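PDB 3KST: endo-1,4-beta-xylanase from Bacteroides thetaiotaomicron VPI-5482, which probably hydrolyses O-glycosidic bonds in xylan-type polysaccharides, as a calcium-binding member of glycosyl hydrolase family 43. Local coordinates for residues A[35-39]-A[52-58]; A[121-125]-A[164-168]; A[140-145]-A[155-160]; A[181-185]-A[207-212]; A[212-217]-A[247-251]. One frame throughout, in Å; residues are numbered along the deposited sequence.

Contact 1 (A[35-39]-A[52-58]); sequences KYYAY and CFSSDDL
With CG opposite the carbonyl carbon in both residues (chi1 -59° in Tyr36, -61° in Leu58), the Tyr36 ring is laid beneath the Leu58 branch, and the two side chains meet at about a right angle. Leu58 CD2 sits almost over the middle of the ring, 3.7 Å from the Tyr36 centroid, a CH-pi contact, while Asp56 O lies at the edge of the same ring. Lys35 takes a different route: its chain, bent at chi2, chi3 and chi4, curls back toward Asp56, and NZ ends 3.7 Å from Asp56 OD1 in a long salt bridge. Both strands belong to the antiparallel hairpin 35-41/49-55, part of a blade of the five-bladed beta-propeller that characterises family 43. Tyr36 and Ser55 form one hydrogen-bonded pair, with Tyr36 N to Ser55 O at 2.9 Å; Ala38 and Phe53 form the next, with Ala38 N to Phe53 O at 2.7 Å. Between them lies the non-hydrogen-bonded pair Tyr37-Ser54. On the face of Tyr37 and Ser54, Cys52 SG reaches the edge of the Tyr37 ring and also comes within 3.7 Å of Tyr39 CE2. Tyr36 OH bonds to Lys258 N and Ser54 OG to Glu64. Where the strand gives way to a turn, Ser55 OG accepts from Asp57 N, an ST turn, and from Leu58 N at 2.7 Å, an ST motif, just where Leu58 turns over the tyrosine.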
# COMPACT_ATOMS: atom_id res chain seq x y z
N LYS A 35 -10.60 -14.91 -4.42
CA LYS A 35 -9.52 -15.25 -3.48
C LYS A 35 -8.75 -13.99 -3.12
O LYS A 35 -8.43 -13.20 -4.02
CB LYS A 35 -8.59 -16.28 -4.17
CG LYS A 35 -7.79 -17.22 -3.27
CD LYS A 35 -8.71 -18.18 -2.51
CE LYS A 35 -8.16 -19.63 -2.39
NZ LYS A 35 -6.99 -19.76 -1.53
N TYR A 36 -8.48 -13.80 -1.83
CA TYR A 36 -7.69 -12.64 -1.34
C TYR A 36 -6.22 -12.97 -1.39
O TYR A 36 -5.84 -14.06 -1.02
CB TYR A 36 -8.08 -12.28 0.09
CG TYR A 36 -9.55 -11.94 0.19
CD1 TYR A 36 -10.04 -10.71 -0.25
CD2 TYR A 36 -10.46 -12.84 0.75
CE1 TYR A 36 -11.39 -10.38 -0.15
CE2 TYR A 36 -11.84 -12.52 0.83
CZ TYR A 36 -12.29 -11.30 0.38
OH TYR A 36 -13.62 -10.98 0.49
N TYR A 37 -5.40 -12.01 -1.85
CA TYR A 37 -3.95 -12.18 -1.94
C TYR A 37 -3.28 -11.00 -1.26
O TYR A 37 -3.53 -9.85 -1.66
CB TYR A 37 -3.48 -12.27 -3.39
CG TYR A 37 -4.05 -13.44 -4.14
CD1 TYR A 37 -3.42 -14.68 -4.10
CD2 TYR A 37 -5.23 -13.32 -4.86
CE1 TYR A 37 -3.93 -15.79 -4.79
CE2 TYR A 37 -5.76 -14.42 -5.56
CZ TYR A 37 -5.11 -15.65 -5.52
OH TYR A 37 -5.63 -16.73 -6.20
N ALA A 38 -2.47 -11.26 -0.24
CA ALA A 38 -1.79 -10.22 0.53
C ALA A 38 -0.32 -10.22 0.24
O ALA A 38 0.29 -11.27 0.15
CB ALA A 38 -1.97 -10.42 2.03
N TYR A 39 0.23 -9.01 0.08
CA TYR A 39 1.67 -8.78 -0.13
C TYR A 39 2.08 -7.63 0.75
O TYR A 39 1.34 -6.63 0.81
CB TYR A 39 1.95 -8.40 -1.58
CG TYR A 39 1.26 -9.29 -2.58
CD1 TYR A 39 -0.06 -9.03 -2.96
CD2 TYR A 39 1.91 -10.40 -3.13
CE1 TYR A 39 -0.74 -9.85 -3.86
CE2 TYR A 39 1.25 -11.22 -4.03
CZ TYR A 39 -0.07 -10.93 -4.41
OH TYR A 39 -0.73 -11.72 -5.32
N CYS A 52 3.81 -13.98 -0.72
CA CYS A 52 2.41 -13.94 -1.11
C CYS A 52 1.64 -14.78 -0.09
O CYS A 52 2.05 -15.88 0.20
CB CYS A 52 2.16 -14.55 -2.49
SG CYS A 52 0.40 -14.63 -2.91
N PHE A 53 0.58 -14.21 0.47
CA PHE A 53 -0.34 -14.96 1.35
C PHE A 53 -1.71 -14.95 0.68
O PHE A 53 -2.07 -13.95 0.08
CB PHE A 53 -0.47 -14.30 2.73
CG PHE A 53 0.83 -14.18 3.46
CD1 PHE A 53 1.66 -13.09 3.23
CD2 PHE A 53 1.22 -15.13 4.40
CE1 PHE A 53 2.89 -12.95 3.92
CE2 PHE A 53 2.42 -15.03 5.09
CZ PHE A 53 3.28 -13.92 4.85
N SER A 54 -2.47 -16.06 0.78
CA SER A 54 -3.84 -16.08 0.28
C SER A 54 -4.83 -16.48 1.38
O SER A 54 -4.47 -17.12 2.36
CB SER A 54 -4.02 -17.00 -0.94
OG SER A 54 -4.01 -18.37 -0.58
N SER A 55 -6.09 -16.13 1.15
CA SER A 55 -7.20 -16.35 2.09
C SER A 55 -8.56 -16.39 1.42
O SER A 55 -8.78 -15.68 0.41
CB SER A 55 -7.21 -15.25 3.14
OG SER A 55 -8.32 -15.33 4.05
N ASP A 56 -9.47 -17.19 2.00
CA ASP A 56 -10.86 -17.29 1.59
C ASP A 56 -11.79 -16.38 2.41
O ASP A 56 -12.86 -15.96 1.92
CB ASP A 56 -11.34 -18.75 1.78
CG ASP A 56 -10.64 -19.72 0.86
OD1 ASP A 56 -10.51 -19.40 -0.33
OD2 ASP A 56 -10.28 -20.83 1.30
N ASP A 57 -11.37 -16.06 3.64
CA ASP A 57 -12.21 -15.37 4.63
C ASP A 57 -11.62 -14.14 5.34
O ASP A 57 -12.28 -13.58 6.22
CB ASP A 57 -12.62 -16.43 5.68
CG ASP A 57 -11.41 -17.04 6.45
OD1 ASP A 57 -10.25 -16.54 6.34
OD2 ASP A 57 -11.61 -18.04 7.15
N LEU A 58 -10.37 -13.77 5.01
CA LEU A 58 -9.61 -12.65 5.62
C LEU A 58 -9.05 -12.91 7.03
O LEU A 58 -8.23 -12.13 7.50
CB LEU A 58 -10.40 -11.31 5.63
CG LEU A 58 -10.79 -10.77 4.26
CD1 LEU A 58 -11.75 -9.59 4.44
CD2 LEU A 58 -9.52 -10.37 3.51

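Contact 2 (A[121-125]-A[164-168]); sequences QPIWS and MSIKT
Ile166 CD1 presses on one face of the Trp124 indole, the tight spot in a contact between two irregular loops on the outer side of the family 43 beta-propeller. Segment 121-125 lies between strands 102-108 and 129-135, and segment 164-168 leads from strand 152-158 to strand 172-175. The methyl stands 3.9 Å from the centroid of the six-membered ring of Trp124, a CH-pi contact displaced toward the ring's rim. Ile166 can reach it because its CG1 branch is wedged between its own backbone N and carbonyl carbon (chi1 58°), which sends CD1 to the indole and leaves CG2 to meet Ile123 CG2 at 3.9 Å. Thr168 CG2 adds a slanting contact with Trp124 CE3. Farther in, Phe145 backs Ile166 and Leu143 backs Ile123, while Trp124 NE1 bonds to Ser128 OG.

The other side of the contact is wet, and no direct hydrogen bond joins the two segments. Two waters take that role, both donating to Ile123 O. Water 1 accepts from Ile166 N at 2.8 Å, bridging the backbones beside the packed methyls. Water 2 has three partners: it gives its protons to Ile123 O, at 2.7 Å, and to Met164 O, at 3.0 Å, and takes one from the hydroxyl of Ser165, whose OG is 2.8 Å away.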
# COMPACT_ATOMS: atom_id res chain seq x y z
N GLN A 121 16.23 -3.01 -13.47
CA GLN A 121 16.37 -1.58 -13.26
C GLN A 121 15.08 -0.99 -12.74
O GLN A 121 14.01 -1.54 -12.96
CB GLN A 121 16.74 -0.90 -14.58
CG GLN A 121 18.17 -1.19 -15.03
CD GLN A 121 19.23 -0.71 -14.04
OE1 GLN A 121 19.12 0.37 -13.48
NE2 GLN A 121 20.24 -1.53 -13.81
N PRO A 122 15.19 0.15 -12.04
CA PRO A 122 13.99 0.81 -11.55
C PRO A 122 13.29 1.58 -12.69
O PRO A 122 13.80 1.67 -13.82
CB PRO A 122 14.54 1.75 -10.49
CG PRO A 122 15.84 2.09 -10.97
CD PRO A 122 16.39 0.92 -11.70
N ILE A 123 12.12 2.13 -12.37
CA ILE A 123 11.26 2.91 -13.30
C ILE A 123 11.99 4.20 -13.72
O ILE A 123 11.98 4.55 -14.90
CB ILE A 123 9.87 3.19 -12.60
CG1 ILE A 123 9.08 1.89 -12.42
CG2 ILE A 123 9.01 4.21 -13.32
CD1 ILE A 123 8.08 1.98 -11.25
N TRP A 124 12.60 4.88 -12.75
CA TRP A 124 13.41 6.08 -12.97
C TRP A 124 14.57 6.13 -11.95
O TRP A 124 14.57 5.36 -10.97
CB TRP A 124 12.53 7.34 -12.98
CG TRP A 124 12.08 7.85 -11.63
CD1 TRP A 124 11.71 7.11 -10.52
CD2 TRP A 124 11.85 9.21 -11.29
NE1 TRP A 124 11.35 7.94 -9.50
CE2 TRP A 124 11.40 9.24 -9.95
CE3 TRP A 124 12.02 10.43 -11.97
CZ2 TRP A 124 11.10 10.44 -9.28
CZ3 TRP A 124 11.71 11.62 -11.30
CH2 TRP A 124 11.27 11.62 -9.97
N SER A 125 15.50 7.05 -12.14
CA SER A 125 16.73 7.10 -11.32
C SER A 125 16.68 7.75 -9.95
O SER A 125 17.52 7.43 -9.11
CB SER A 125 17.86 7.76 -12.13
OG SER A 125 17.56 9.11 -12.44
N MSE A 164 5.95 0.83 -17.44
CA MSE A 164 7.35 0.63 -17.14
C MSE A 164 8.08 1.96 -16.84
O MSE A 164 9.15 1.96 -16.26
CB MSE A 164 7.99 -0.07 -18.37
CG MSE A 164 9.14 -0.98 -18.07
SE MSE A 164 8.59 -2.73 -17.38
CE MSE A 164 6.77 -2.35 -16.85
N SER A 165 7.51 3.08 -17.27
CA SER A 165 8.13 4.39 -17.08
C SER A 165 7.10 5.43 -16.68
O SER A 165 5.91 5.26 -16.97
CB SER A 165 8.73 4.87 -18.40
OG SER A 165 9.64 3.95 -18.97
N ILE A 166 7.58 6.49 -16.03
CA ILE A 166 6.74 7.66 -15.74
C ILE A 166 7.05 8.75 -16.76
O ILE A 166 8.17 8.81 -17.28
CB ILE A 166 6.89 8.21 -14.31
CG1 ILE A 166 8.32 8.62 -13.94
CG2 ILE A 166 6.42 7.18 -13.29
CD1 ILE A 166 8.32 9.53 -12.69
N LYS A 167 6.06 9.59 -17.05
CA LYS A 167 6.22 10.74 -17.93
C LYS A 167 6.60 11.86 -16.99
O LYS A 167 5.72 12.45 -16.37
CB LYS A 167 4.92 11.03 -18.68
CG LYS A 167 4.53 9.93 -19.62
CD LYS A 167 3.36 10.39 -20.48
CE LYS A 167 3.09 9.42 -21.59
NZ LYS A 167 2.27 10.08 -22.65
N THR A 168 7.90 12.15 -16.90
CA THR A 168 8.39 13.17 -15.94
C THR A 168 7.84 14.57 -16.11
O THR A 168 7.73 15.30 -15.12
CB THR A 168 9.92 13.19 -15.78
OG1 THR A 168 10.57 13.44 -17.02
CG2 THR A 168 10.41 11.82 -15.25
O HOH W 1 10.36 6.77 -16.09
O HOH W 2 11.69 3.20 -17.25

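Contact 3 (A[140-145]-A[155-160]); sequences TPYLYF and WVAQMT
One face of the Tyr144 ring is taken by Val156 CG2, which stands 3.5 Å from the ring centroid, offset toward the rim, in a close CH-pi contact; the two side chains run side by side in the same direction. Over one face of the Phe145 ring lies Trp155 CB, 4.2 Å from Phe145 CE2, and the other epsilon carbon, CE1, reaches Ala157 CB. Phe145 gets there because its CG is folded between the backbone N and the carbonyl carbon (chi1 55°), which turns the ring across toward the partner strand. On the face that carries Phe145, Leu143 CB packs against Met159 CG at 3.9 Å; Met159 is present as selenomethionine, with its CB against Pro141 CG. At the start of the hairpin, Thr140 CG2 meets the extended Gln158 chain roughly at right angles, 3.6 Å from Gln158 CG.

The backbone ladder is antiparallel. Leu143 N to Ala157 O is nearly straight (3.0 Å, 176° at the hydrogen), and Trp155 N to Phe145 O is shorter at 2.7 Å, whereas Met159 N approaches Pro141 O from above its carbonyl plane. Strands 141-148 and 152-158 form the middle of a four-stranded propeller blade, flanked by 129-135 beside the first and 172-175 beside the second, while Tyr144 leans on Pro192 and Leu194 of strand 189-197 in a neighbouring sheet.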
# COMPACT_ATOMS: atom_id res chain seq x y z
N THR A 140 -6.03 6.17 -18.62
CA THR A 140 -4.73 6.79 -18.33
C THR A 140 -4.18 6.23 -17.01
O THR A 140 -4.86 6.34 -15.98
CB THR A 140 -4.87 8.33 -18.25
OG1 THR A 140 -5.45 8.83 -19.48
CG2 THR A 140 -3.52 9.05 -17.94
N PRO A 141 -2.96 5.66 -17.04
CA PRO A 141 -2.33 5.15 -15.80
C PRO A 141 -1.62 6.27 -15.02
O PRO A 141 -0.94 7.09 -15.64
CB PRO A 141 -1.30 4.15 -16.35
CG PRO A 141 -0.91 4.70 -17.66
CD PRO A 141 -2.14 5.33 -18.22
N TYR A 142 -1.79 6.28 -13.70
CA TYR A 142 -1.10 7.23 -12.79
C TYR A 142 -0.38 6.44 -11.72
O TYR A 142 -0.94 5.46 -11.20
CB TYR A 142 -2.08 8.19 -12.13
CG TYR A 142 -2.81 9.05 -13.11
CD1 TYR A 142 -2.24 10.22 -13.61
CD2 TYR A 142 -4.09 8.68 -13.56
CE1 TYR A 142 -2.94 11.02 -14.53
CE2 TYR A 142 -4.78 9.47 -14.47
CZ TYR A 142 -4.20 10.62 -14.97
OH TYR A 142 -4.91 11.38 -15.85
N LEU A 143 0.85 6.84 -11.40
CA LEU A 143 1.64 6.25 -10.30
C LEU A 143 1.88 7.31 -9.24
O LEU A 143 2.40 8.41 -9.53
CB LEU A 143 2.99 5.68 -10.79
CG LEU A 143 3.73 4.79 -9.76
CD1 LEU A 143 2.94 3.52 -9.56
CD2 LEU A 143 5.16 4.40 -10.23
N TYR A 144 1.47 6.96 -8.01
CA TYR A 144 1.67 7.75 -6.81
C TYR A 144 2.88 7.12 -6.12
O TYR A 144 3.03 5.91 -6.13
CB TYR A 144 0.43 7.73 -5.91
CG TYR A 144 -0.75 8.29 -6.66
CD1 TYR A 144 -1.47 7.49 -7.55
CD2 TYR A 144 -1.08 9.65 -6.57
CE1 TYR A 144 -2.51 8.02 -8.33
CE2 TYR A 144 -2.15 10.18 -7.34
CZ TYR A 144 -2.85 9.35 -8.21
OH TYR A 144 -3.88 9.83 -8.97
N PHE A 145 3.76 7.97 -5.60
CA PHE A 145 5.01 7.53 -4.97
C PHE A 145 5.56 8.69 -4.18
O PHE A 145 5.12 9.83 -4.37
CB PHE A 145 6.01 7.05 -6.04
CG PHE A 145 6.29 8.05 -7.12
CD1 PHE A 145 5.47 8.10 -8.26
CD2 PHE A 145 7.37 8.93 -7.04
CE1 PHE A 145 5.70 9.02 -9.27
CE2 PHE A 145 7.61 9.85 -8.07
CZ PHE A 145 6.77 9.87 -9.18
N TRP A 155 4.09 12.34 -4.46
CA TRP A 155 4.03 12.88 -5.83
C TRP A 155 3.20 11.95 -6.71
O TRP A 155 2.88 10.82 -6.34
CB TRP A 155 5.45 12.99 -6.40
CG TRP A 155 6.20 14.15 -5.85
CD1 TRP A 155 6.75 14.26 -4.61
CD2 TRP A 155 6.43 15.38 -6.50
NE1 TRP A 155 7.35 15.49 -4.46
CE2 TRP A 155 7.17 16.20 -5.61
CE3 TRP A 155 6.12 15.87 -7.77
CZ2 TRP A 155 7.59 17.50 -5.95
CZ3 TRP A 155 6.52 17.16 -8.11
CH2 TRP A 155 7.21 17.97 -7.18
N VAL A 156 2.82 12.44 -7.88
CA VAL A 156 2.17 11.63 -8.89
C VAL A 156 2.74 12.00 -10.24
O VAL A 156 3.24 13.14 -10.41
CB VAL A 156 0.63 11.86 -8.88
CG1 VAL A 156 0.31 13.35 -9.26
CG2 VAL A 156 -0.11 10.83 -9.79
N ALA A 157 2.73 11.03 -11.16
CA ALA A 157 3.06 11.24 -12.56
C ALA A 157 2.28 10.23 -13.40
O ALA A 157 1.99 9.16 -12.94
CB ALA A 157 4.53 11.06 -12.81
N GLN A 158 1.95 10.61 -14.63
CA GLN A 158 1.31 9.69 -15.56
C GLN A 158 2.37 8.67 -15.99
O GLN A 158 3.56 9.03 -16.12
CB GLN A 158 0.81 10.46 -16.78
CG GLN A 158 0.05 9.65 -17.79
CD GLN A 158 -0.24 10.43 -19.06
OE1 GLN A 158 -0.23 11.66 -19.07
NE2 GLN A 158 -0.52 9.70 -20.15
N MSE A 159 1.96 7.41 -16.15
CA MSE A 159 2.87 6.37 -16.65
C MSE A 159 2.75 6.26 -18.17
O MSE A 159 1.76 6.68 -18.77
CB MSE A 159 2.57 4.98 -16.06
CG MSE A 159 2.59 4.89 -14.54
SE MSE A 159 3.08 3.12 -13.91
CE MSE A 159 4.95 3.27 -14.20
N THR A 160 3.77 5.66 -18.79
CA THR A 160 3.67 5.30 -20.20
C THR A 160 2.65 4.13 -20.35
O THR A 160 2.20 3.54 -19.35
CB THR A 160 5.06 4.94 -20.77
OG1 THR A 160 5.65 3.91 -19.98
CG2 THR A 160 6.00 6.16 -20.74

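Contact 4 (A[181-185]-A[207-212]); sequences WELLQ and ANHYEN
The carboxamide of Asn208 faces the turning backbone of residues 181-185, and its two ends pin that loop to the end of strand 200-207 in one blade of the beta-propeller. Its ND2 donates to Trp181 O at 2.8 Å, a nearly straight bond lying in the amide plane. Its OD1 accepts twice: from Leu184 N at 2.7 Å and from Gln185 N at 3.2 Å, both arriving from the same face of the amide. Three bonds across the contact thus fix the rotation of this buried group.

Gln185 extends alongside the other half of segment 207-212, its CG opposite the backbone N (chi1 -179°). Its amide stands almost perpendicular to that of Asn212, 83° between the planes, and OE1 receives Asn212 ND2. Against His209 the same amide is much flatter, 26° from the ring plane, with Gln185 NE2 resting on His209 CB. Backbone pairing adds His209 N to Gln185 O. At the far end, Ala207 CB touches both Trp181 CZ3 and Glu182 CB, at 3.8 Å from each, while Glu182 CG lies over one face of the Trp181 ring and the carboxylate turns away to Lys231 and Tyr205 OH. A type I turn runs from His209 to Asn212, and His209 ND1 accepts Glu211 N in the plane of the ring. Toward solvent, a water joins the loops, accepting from Gln185 NE2 at 3.0 Å and donating to Glu211 OE1 at 2.6 Å.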
# COMPACT_ATOMS: atom_id res chain seq x y z
N TRP A 181 -1.19 16.48 13.73
CA TRP A 181 -1.20 15.00 13.78
C TRP A 181 -0.20 14.37 12.82
O TRP A 181 0.26 13.25 13.07
CB TRP A 181 -2.59 14.40 13.54
CG TRP A 181 -3.06 14.29 12.09
CD1 TRP A 181 -3.83 15.18 11.39
CD2 TRP A 181 -2.79 13.21 11.18
NE1 TRP A 181 -4.04 14.74 10.11
CE2 TRP A 181 -3.43 13.53 9.95
CE3 TRP A 181 -2.05 12.02 11.27
CZ2 TRP A 181 -3.35 12.69 8.82
CZ3 TRP A 181 -1.98 11.18 10.17
CH2 TRP A 181 -2.63 11.52 8.96
N GLU A 182 0.11 15.09 11.73
CA GLU A 182 1.09 14.67 10.71
C GLU A 182 2.55 15.00 11.04
O GLU A 182 3.42 14.65 10.26
CB GLU A 182 0.79 15.38 9.37
CG GLU A 182 -0.57 15.14 8.80
CD GLU A 182 -0.91 16.02 7.62
OE1 GLU A 182 -0.36 17.15 7.50
OE2 GLU A 182 -1.79 15.59 6.84
N LEU A 183 2.81 15.72 12.14
CA LEU A 183 4.12 16.16 12.55
C LEU A 183 4.44 15.76 14.01
O LEU A 183 4.96 16.56 14.80
CB LEU A 183 4.23 17.70 12.35
CG LEU A 183 4.03 18.20 10.90
CD1 LEU A 183 3.86 19.71 10.84
CD2 LEU A 183 5.16 17.73 10.03
N LEU A 184 4.09 14.52 14.37
CA LEU A 184 4.48 13.94 15.64
C LEU A 184 5.97 13.54 15.61
O LEU A 184 6.66 13.68 16.62
CB LEU A 184 3.58 12.77 16.02
CG LEU A 184 2.12 13.04 16.38
CD1 LEU A 184 1.33 11.72 16.39
CD2 LEU A 184 1.96 13.77 17.74
N GLN A 185 6.47 13.02 14.48
CA GLN A 185 7.87 12.63 14.35
C GLN A 185 8.33 12.75 12.90
O GLN A 185 7.70 12.17 12.03
CB GLN A 185 8.08 11.21 14.86
CG GLN A 185 9.49 10.73 14.80
CD GLN A 185 9.70 9.36 15.45
OE1 GLN A 185 8.98 8.97 16.37
NE2 GLN A 185 10.71 8.64 14.98
N ALA A 207 0.98 9.41 7.64
CA ALA A 207 1.93 10.44 8.08
C ALA A 207 2.65 10.04 9.36
O ALA A 207 2.13 9.21 10.14
CB ALA A 207 1.23 11.84 8.21
N ASN A 208 3.84 10.63 9.52
CA ASN A 208 4.83 10.41 10.60
C ASN A 208 5.76 9.28 10.29
O ASN A 208 5.45 8.43 9.43
CB ASN A 208 4.20 10.21 11.99
CG ASN A 208 3.42 11.38 12.39
OD1 ASN A 208 3.99 12.45 12.62
ND2 ASN A 208 2.10 11.23 12.46
N HIS A 209 6.95 9.32 10.91
CA HIS A 209 7.89 8.19 10.82
C HIS A 209 7.12 6.95 11.33
O HIS A 209 6.45 7.02 12.35
CB HIS A 209 9.10 8.43 11.71
CG HIS A 209 10.26 7.55 11.41
ND1 HIS A 209 10.27 6.20 11.68
CD2 HIS A 209 11.49 7.84 10.90
CE1 HIS A 209 11.43 5.68 11.31
NE2 HIS A 209 12.19 6.66 10.86
N TYR A 210 7.22 5.83 10.62
CA TYR A 210 6.48 4.59 10.99
C TYR A 210 6.75 4.11 12.43
O TYR A 210 5.90 3.44 13.04
CB TYR A 210 6.70 3.45 9.97
CG TYR A 210 7.99 2.71 10.08
CD1 TYR A 210 8.13 1.62 10.98
CD2 TYR A 210 9.10 3.07 9.32
CE1 TYR A 210 9.34 0.91 11.11
CE2 TYR A 210 10.33 2.36 9.44
CZ TYR A 210 10.43 1.29 10.32
OH TYR A 210 11.62 0.61 10.42
N GLU A 211 7.95 4.42 12.93
CA GLU A 211 8.33 4.07 14.30
C GLU A 211 7.54 4.79 15.38
O GLU A 211 7.56 4.34 16.52
CB GLU A 211 9.83 4.29 14.50
CG GLU A 211 10.67 3.26 13.71
CD GLU A 211 12.16 3.35 13.97
OE1 GLU A 211 12.63 4.29 14.67
OE2 GLU A 211 12.87 2.45 13.47
N ASN A 212 6.88 5.89 15.05
CA ASN A 212 6.09 6.63 16.04
C ASN A 212 4.80 5.90 16.35
O ASN A 212 4.12 5.43 15.43
CB ASN A 212 5.76 8.04 15.55
CG ASN A 212 5.42 8.97 16.69
OD1 ASN A 212 4.27 9.15 17.00
ND2 ASN A 212 6.44 9.53 17.33
O HOH W 3 12.22 6.35 16.28

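Contact 5 (A[212-217]-A[247-251]). With CA (calcium ion), chain C.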
# COMPACT_ATOMS: atom_id res chain seq x y z
N ASN A 212 6.88 5.89 15.05
CA ASN A 212 6.09 6.63 16.04
C ASN A 212 4.80 5.90 16.35
O ASN A 212 4.12 5.43 15.43
CB ASN A 212 5.76 8.04 15.55
CG ASN A 212 5.42 8.97 16.69
OD1 ASN A 212 4.27 9.15 17.00
ND2 ASN A 212 6.44 9.53 17.33
N LYS A 213 4.39 5.84 17.62
CA LYS A 213 3.09 5.23 17.97
C LYS A 213 1.90 5.94 17.32
O LYS A 213 0.84 5.34 17.21
CB LYS A 213 2.86 5.14 19.50
CG LYS A 213 3.78 4.20 20.17
CD LYS A 213 3.66 4.32 21.67
CE LYS A 213 4.57 3.37 22.38
NZ LYS A 213 4.57 3.68 23.82
N GLY A 214 2.10 7.21 16.96
CA GLY A 214 1.16 8.07 16.28
C GLY A 214 1.17 8.04 14.76
O GLY A 214 0.51 8.91 14.12
N TYR A 215 1.90 7.07 14.17
CA TYR A 215 1.75 6.78 12.73
C TYR A 215 0.24 6.66 12.51
O TYR A 215 -0.47 6.00 13.32
CB TYR A 215 2.42 5.46 12.35
CG TYR A 215 2.76 5.23 10.88
CD1 TYR A 215 3.47 6.18 10.13
CD2 TYR A 215 2.52 4.00 10.28
CE1 TYR A 215 3.84 5.94 8.78
CE2 TYR A 215 2.88 3.75 8.93
CZ TYR A 215 3.54 4.73 8.20
OH TYR A 215 3.90 4.48 6.91
N GLY A 216 -0.27 7.31 11.46
CA GLY A 216 -1.69 7.31 11.19
C GLY A 216 -2.07 7.56 9.76
O GLY A 216 -1.24 7.98 8.97
N VAL A 217 -3.33 7.28 9.45
CA VAL A 217 -3.88 7.40 8.11
C VAL A 217 -4.85 8.55 7.98
O VAL A 217 -5.73 8.75 8.84
CB VAL A 217 -4.61 6.11 7.71
CG1 VAL A 217 -5.24 6.23 6.29
CG2 VAL A 217 -3.64 4.89 7.79
N VAL A 247 -1.05 0.21 18.14
CA VAL A 247 -0.44 1.55 17.88
C VAL A 247 0.49 1.45 16.68
O VAL A 247 0.77 0.34 16.20
CB VAL A 247 0.32 2.11 19.10
CG1 VAL A 247 -0.64 2.27 20.32
CG2 VAL A 247 1.57 1.28 19.44
N GLY A 248 1.00 2.59 16.20
CA GLY A 248 1.81 2.60 14.97
C GLY A 248 1.03 2.10 13.75
O GLY A 248 1.60 1.44 12.87
N THR A 249 -0.27 2.44 13.69
CA THR A 249 -1.21 1.99 12.67
C THR A 249 -1.12 2.76 11.37
O THR A 249 -1.45 3.95 11.32
CB THR A 249 -2.68 2.00 13.16
OG1 THR A 249 -3.09 3.33 13.45
CG2 THR A 249 -2.88 1.04 14.36
N GLY A 250 -0.67 2.09 10.31
CA GLY A 250 -0.56 2.77 9.01
C GLY A 250 -0.10 1.94 7.85
O GLY A 250 -0.07 0.69 7.94
N HIS A 251 0.24 2.66 6.77
CA HIS A 251 0.60 2.13 5.44
C HIS A 251 -0.29 0.99 5.07
O HIS A 251 0.12 -0.19 5.09
CB HIS A 251 2.08 1.76 5.26
CG HIS A 251 2.47 1.60 3.83
ND1 HIS A 251 3.66 2.10 3.34
CD2 HIS A 251 1.80 1.12 2.75
CE1 HIS A 251 3.73 1.85 2.04
NE2 HIS A 251 2.61 1.28 1.65
CA CA C . 1.19 0.72 -0.47
O HOH W 4 -1.31 4.74 15.50
O HOH W 5 -0.46 -0.54 0.85
O HOH W 6 2.34 -1.53 -0.10
O HOH W 7 -0.59 2.30 0.56
O HOH W 8 3.22 0.71 -1.92
O HOH W 9 1.70 3.13 -1.16
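Tyr215 and His251 point the same way and lie side by side, Tyr215 OH 3.7 Å from His251 CB. Each has CG opposite its backbone N (chi1 -160° and -164°), which carries both side chains toward the centre of the propeller. There Tyr215 OH bonds to Glu190, the predicted proton donor, while His251 NE2 binds calcium at 2.6 Å, the metal in the imidazole plane. Five waters and Glu83 complete the calcium shell.

The Tyr215 ring packs directly on the backbone of Gly250, with Tyr215 CD2 3.6 Å from Gly250 CA. Lys213, extended beyond CG, runs alongside Val247, with its CG 3.7 Å from Val247 CG2. Between the backbones, Gly248 N donates to Lys213 O at 2.9 Å, approaching from above the carbonyl plane. A bridging water donates to Lys213 O and Tyr215 O and accepts from Thr249 N. Asn212 OD1 takes Gly214 N in an Asx turn, inside a type I turn ending at Tyr215.

Strand 216-222 pairs with strand 200-207 and strand 250-256 with 262-268, so the contact joins two sheets where they converge near the predicted active site.

Contacts 1 and 3 are buried hairpins, each within one propeller sheet and on opposite sides of the chain's centre; both rest on antiparallel backbone ladders with methyl-on-tyrosine packing. Contact 2 lies at the surface and touches contact 3, Lys167 N bonding to Gln158 O; it replaces direct hydrogen bonds with apolar packing and waters. Contacts 4 and 5 share Asn212 and have centres about 7 Å apart, yet the partly buried contact 4 relies on side-chain amides, whereas the buried contact 5 packs a tyrosine on glycine backbone and, alone among the five, carries a calcium ligand in one of its segments. Contacts 1 and 5 reach the same large sheet without touching.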